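Long-range contact in protein disulfide isomerase (Pseudomonas aeruginosa, PDB 4N30), which probably catalyses thiol-disulfide exchange as a thioredoxin-fold oxidoreductase of the DsbA subfamily that introduces disulfide bonds into proteins: residues His46-Asp51 / Asn87-His92. Numbering follows the deposited sequence. Where two conformers were deposited one is given.
Sequences HSLYGD and NLVWRH
Asn87 carries CG between its backbone N and carbonyl carbon (chi1 68°), which brings its amide to Asp51, while Tyr49 sets CG opposite its own N (chi1 -177°), its CB staying beside Leu88. The Asn87 amide donates from ND2 to Asp51 O at 2.9 Å. That oxygen lies nearly in the amide plane of Asn87, but the donor is tilted 28° from the carbonyl plane of Asp51. Asn87 OD1 is taken by Thr57 OG1, so both ends of the amide are bonded and its rotation is fixed. The backbones run antiparallel. Tyr49 and Leu88 form a hydrogen-bonded pair, with Tyr49 N to Leu88 O at 2.8 Å and Leu88 N to Tyr49 O at 2.9 Å; Trp90 N reaches Ser47 O at 3.0 Å. On one face, in the conformer given for Leu48, its CD1 meets Val89 CG2 at 4.1 Å; on the other Tyr49 CB lies 4.1 Å from Leu88 CB, and the tyrosine hydroxyl bonds Asp81 on helix 67-81. Strand 48-49 is an outermost strand of the thioredoxin-fold sheet, beside strand 86-92. Three backbone hydrogen bonds and one from a side-chain amide join the segments, with apolar contacts on both faces of the strand pair.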
loop_
_atom_site.group_PDB
_atom_site.type_symbol
_atom_site.label_atom_id
_atom_site.label_comp_id
_atom_site.label_asym_id
_atom_site.label_seq_id
_atom_site.Cartn_x
_atom_site.Cartn_y
_atom_site.Cartn_z
ATOM N N HIS A 46 7.735 -3.940 6.656
ATOM C CA HIS A 46 6.396 -3.837 7.184
ATOM C C HIS A 46 5.361 -3.544 6.066
ATOM O O HIS A 46 4.246 -3.956 6.246
ATOM C CB HIS A 46 6.253 -2.767 8.276
ATOM C CG HIS A 46 6.649 -1.393 7.884
ATOM N ND1 HIS A 46 5.769 -0.406 7.493
ATOM C CD2 HIS A 46 7.930 -0.788 7.851
ATOM C CE1 HIS A 46 6.466 0.759 7.261
ATOM N NE2 HIS A 46 7.792 0.517 7.481
ATOM N N SER A 47 5.796 -2.897 4.980
ATOM C CA SER A 47 4.865 -2.604 3.885
ATOM C C SER A 47 4.769 -3.702 2.839
ATOM O O SER A 47 4.058 -3.490 1.813
ATOM C CB SER A 47 5.275 -1.244 3.263
ATOM O OG SER A 47 6.580 -1.341 2.716
ATOM N N LEU A 48 5.429 -4.825 3.036
ATOM C CA LEU A 48 5.549 -5.972 2.093
ATOM C C LEU A 48 4.556 -7.038 2.475
ATOM O O LEU A 48 4.478 -7.401 3.660
ATOM C CB LEU A 48 6.921 -6.675 2.259
ATOM C CG LEU A 48 7.091 -8.016 1.498
ATOM C CD1 LEU A 48 7.016 -7.846 -0.011
ATOM C CD2 LEU A 48 8.408 -8.648 1.894
ATOM N N TYR A 49 3.785 -7.573 1.505
ATOM C CA TYR A 49 2.920 -8.721 1.708
ATOM C C TYR A 49 3.359 -9.750 0.714
ATOM O O TYR A 49 3.474 -9.494 -0.492
ATOM C CB TYR A 49 1.466 -8.301 1.464
ATOM C CG TYR A 49 0.502 -9.406 1.721
ATOM C CD1 TYR A 49 0.124 -9.760 3.036
ATOM C CD2 TYR A 49 0.013 -10.171 0.659
ATOM C CE1 TYR A 49 -0.728 -10.868 3.223
ATOM C CE2 TYR A 49 -0.830 -11.300 0.829
ATOM C CZ TYR A 49 -1.168 -11.578 2.151
ATOM O OH TYR A 49 -1.988 -12.647 2.412
ATOM N N GLY A 50 3.595 -10.997 1.190
ATOM C CA GLY A 50 4.067 -12.087 0.311
ATOM C C GLY A 50 5.526 -12.376 0.510
ATOM O O GLY A 50 6.168 -11.905 1.455
ATOM N N ASP A 51 6.077 -13.110 -0.415
ATOM C CA ASP A 51 7.442 -13.614 -0.243
ATOM C C ASP A 51 8.442 -12.520 -0.531
ATOM O O ASP A 51 8.389 -11.907 -1.614
ATOM C CB ASP A 51 7.638 -14.819 -1.183
ATOM C CG ASP A 51 9.073 -15.485 -1.089
ATOM O OD1 ASP A 51 9.987 -14.977 -0.447
ATOM O OD2 ASP A 51 9.276 -16.528 -1.759
ATOM N N ASN A 87 4.984 -10.476 -5.143
ATOM C CA ASN A 87 4.652 -9.897 -3.826
ATOM C C ASN A 87 4.032 -8.542 -4.047
ATOM O O ASN A 87 3.802 -8.106 -5.179
ATOM C CB ASN A 87 5.890 -9.934 -2.900
ATOM C CG ASN A 87 6.969 -9.022 -3.356
ATOM O OD1 ASN A 87 6.803 -8.064 -4.069
ATOM N ND2 ASN A 87 8.184 -9.340 -2.881
ATOM N N LEU A 88 3.630 -7.941 -2.937
ATOM C CA LEU A 88 2.826 -6.698 -2.944
ATOM C C LEU A 88 3.439 -5.716 -1.989
ATOM O O LEU A 88 3.752 -6.097 -0.826
ATOM C CB LEU A 88 1.360 -7.068 -2.470
ATOM C CG LEU A 88 0.461 -5.887 -2.157
ATOM C CD1 LEU A 88 0.132 -5.071 -3.426
ATOM C CD2 LEU A 88 -0.867 -6.395 -1.636
ATOM N N VAL A 89 3.687 -4.485 -2.428
ATOM C CA VAL A 89 4.150 -3.436 -1.541
ATOM C C VAL A 89 3.212 -2.296 -1.539
ATOM O O VAL A 89 2.825 -1.796 -2.654
ATOM C CB VAL A 89 5.593 -2.972 -1.923
ATOM C CG1 VAL A 89 5.991 -1.794 -1.062
ATOM C CG2 VAL A 89 6.577 -4.157 -1.761
ATOM N N TRP A 90 2.673 -1.901 -0.379
ATOM C CA TRP A 90 1.764 -0.770 -0.317
ATOM C C TRP A 90 2.579 0.494 -0.509
ATOM O O TRP A 90 3.561 0.669 0.271
ATOM C CB TRP A 90 1.101 -0.736 1.056
ATOM C CG TRP A 90 0.182 0.454 1.313
ATOM C CD1 TRP A 90 0.528 1.722 1.725
ATOM C CD2 TRP A 90 -1.259 0.489 1.155
ATOM N NE1 TRP A 90 -0.567 2.483 1.887
ATOM C CE2 TRP A 90 -1.681 1.785 1.572
ATOM C CE3 TRP A 90 -2.204 -0.491 0.801
ATOM C CZ2 TRP A 90 -3.025 2.150 1.593
ATOM C CZ3 TRP A 90 -3.546 -0.125 0.864
ATOM C CH2 TRP A 90 -3.923 1.185 1.256
ATOM N N ARG A 91 2.177 1.395 -1.373
ATOM C CA ARG A 91 2.793 2.705 -1.498
ATOM C C ARG A 91 1.741 3.739 -1.225
ATOM O O ARG A 91 0.610 3.685 -1.695
ATOM C CB ARG A 91 3.347 2.875 -2.932
ATOM C CG ARG A 91 4.323 1.779 -3.397
ATOM C CD ARG A 91 5.518 1.582 -2.505
ATOM N NE ARG A 91 6.313 2.716 -2.736
ATOM C CZ ARG A 91 7.197 2.869 -3.738
ATOM N NH1 ARG A 91 7.396 1.934 -4.662
ATOM N NH2 ARG A 91 7.845 4.029 -3.834
ATOM N N HIS A 92 2.075 4.807 -0.510
ATOM C CA HIS A 92 1.091 5.816 -0.120
ATOM C C HIS A 92 0.799 6.769 -1.192
ATOM O O HIS A 92 1.718 7.501 -1.666
ATOM C CB HIS A 92 1.574 6.548 1.142
ATOM C CG HIS A 92 1.674 5.679 2.300
ATOM N ND1 HIS A 92 0.588 5.228 2.988
ATOM C CD2 HIS A 92 2.810 5.198 2.964
ATOM C CE1 HIS A 92 1.028 4.469 4.008
ATOM N NE2 HIS A 92 2.377 4.414 3.977
#